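Local atomic coordinates of tubulin binding cofactor C (Leishmania major, PDB entry 5AJ8), a protein that probably acts as a chaperone in tubulin folding, and is represented here by its C-terminal domain. Residues A[97-100]-A[101-104]. The protein carries 1 engineered substitution. Numbering follows the deposited sequence.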
loop_
_atom_site.group_PDB
_atom_site.type_symbol
_atom_site.label_atom_id
_atom_site.label_comp_id
_atom_site.label_asym_id
_atom_site.label_seq_id
_atom_site.Cartn_x
_atom_site.Cartn_y
_atom_site.Cartn_z
ATOM N N ARG A 97 -4.704 0.159 8.660
ATOM C CA ARG A 97 -4.762 -0.224 10.055
ATOM C C ARG A 97 -4.713 -1.770 10.270
ATOM O O ARG A 97 -4.395 -2.217 11.360
ATOM C CB ARG A 97 -5.991 0.399 10.740
ATOM C CG ARG A 97 -7.319 -0.103 10.222
ATOM C CD ARG A 97 -8.500 0.567 10.914
ATOM N NE ARG A 97 -9.753 0.148 10.289
ATOM C CZ ARG A 97 -10.486 0.870 9.432
ATOM N NH1 ARG A 97 -10.136 2.112 9.086
ATOM N NH2 ARG A 97 -11.613 0.352 8.925
ATOM N N CYS A 98 -5.012 -2.564 9.228
ATOM C CA CYS A 98 -4.818 -4.020 9.304
ATOM C C CYS A 98 -3.362 -4.414 9.530
ATOM O O CYS A 98 -3.098 -5.538 9.943
ATOM C CB CYS A 98 -5.343 -4.723 8.035
ATOM S SG CYS A 98 -7.130 -4.518 7.866
ATOM N N TRP A 99 -2.404 -3.537 9.218
ATOM C CA TRP A 99 -1.027 -3.826 9.599
ATOM C C TRP A 99 -0.812 -3.448 11.064
ATOM O O TRP A 99 -0.256 -2.390 11.366
ATOM C CB TRP A 99 -0.005 -3.148 8.676
ATOM C CG TRP A 99 1.418 -3.520 9.013
ATOM C CD1 TRP A 99 1.844 -4.634 9.696
ATOM C CD2 TRP A 99 2.591 -2.808 8.654
ATOM N NE1 TRP A 99 3.204 -4.648 9.782
ATOM C CE2 TRP A 99 3.691 -3.539 9.142
ATOM C CE3 TRP A 99 2.829 -1.612 7.963
ATOM C CZ2 TRP A 99 5.001 -3.108 8.968
ATOM C CZ3 TRP A 99 4.141 -1.205 7.776
ATOM C CH2 TRP A 99 5.196 -1.940 8.271
ATOM N N VAL A 100 -1.293 -4.320 11.948
ATOM C CA VAL A 100 -1.183 -4.146 13.386
ATOM C C VAL A 100 0.280 -4.051 13.792
ATOM O O VAL A 100 0.631 -3.285 14.685
ATOM C CB VAL A 100 -1.878 -5.289 14.169
ATOM C CG1 VAL A 100 -1.723 -5.081 15.674
ATOM C CG2 VAL A 100 -3.373 -5.365 13.828
ATOM N N GLY A 101 1.150 -4.793 13.120
ATOM C CA GLY A 101 2.587 -4.808 13.450
ATOM C C GLY A 101 3.359 -3.514 13.251
ATOM O O GLY A 101 4.449 -3.359 13.794
ATOM N N LEU A 102 2.811 -2.581 12.462
ATOM C CA LEU A 102 3.387 -1.253 12.328
ATOM C C LEU A 102 3.571 -0.607 13.705
ATOM O O LEU A 102 4.571 0.076 13.982
ATOM C CB LEU A 102 2.501 -0.356 11.457
ATOM C CG LEU A 102 2.955 1.105 11.333
ATOM C CD1 LEU A 102 4.325 1.157 10.697
ATOM C CD2 LEU A 102 1.958 1.989 10.577
ATOM N N LEU A 103 2.583 -0.821 14.567
ATOM C CA LEU A 103 2.568 -0.182 15.872
ATOM C C LEU A 103 3.656 -0.718 16.794
ATOM O O LEU A 103 4.061 -0.004 17.722
ATOM C CB LEU A 103 1.191 -0.301 16.503
ATOM C CG LEU A 103 0.071 0.264 15.610
ATOM C CD1 LEU A 103 -1.260 0.160 16.338
ATOM C CD2 LEU A 103 0.317 1.705 15.199
ATOM N N SER A 104 4.201 -1.902 16.489
ATOM C CA SER A 104 5.383 -2.455 17.206
ATOM C C SER A 104 6.679 -2.296 16.405
ATOM O O SER A 104 7.688 -2.949 16.699
ATOM C CB SER A 104 5.174 -3.937 17.504
ATOM O OG SER A 104 3.951 -4.136 18.175
HETATM O O HOH W 1 1.509 -3.850 17.101
#
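W99 and L102 meet in a local contact between side chains three residues apart, made where the chain leaves strand 91-95 of the parallel beta-helical domain and winds through successive turns toward helix 116-122. The principle it illustrates is that an aromatic side chain can underlie the very turn its own backbone starts. W99 sends CG anti to its backbone nitrogen (chi1 -176°), which lays the indole beneath the start of the turn, and L102 comes down on one ring face. CB of L102 stands 3.9 Å from the centroid of the six-membered ring of W99, 19° off the normal, a CH-pi contact, while CD1 of L102 reaches CZ3 of W99 at 3.8 Å, above the outer rim of the benzo ring. Toward the pyrrole side, the backbone N of L102 lies over the same face.

That N-H is directed at the main chain: L102 N bonds to W99 O at 3.3 Å, well above the carbonyl plane. One residue on, L103 N bonds to V100 O at 3.1 Å, and S104 N to G101 O at 3.1 Å. V100 O has a second donor, a water 2.6 Å away, which also lies 2.7 Å from S104 OG and so links the two ends of the turn on its exposed side. The indole NE1, in the pyrrole part, bonds to T166 O, and the ring also meets those of Y40 and Y59; H116 NE2 is a further partner of W99 O.

Three consecutive bonds, each from a residue to the carbonyl three positions earlier, are the pattern of successive overlapping beta turns, the first here overlapping an inverse gamma turn centred on W99, whose own closing bond is weak, and packed on a side face of a parallel beta-helix, over strands 38-41 and 56-62.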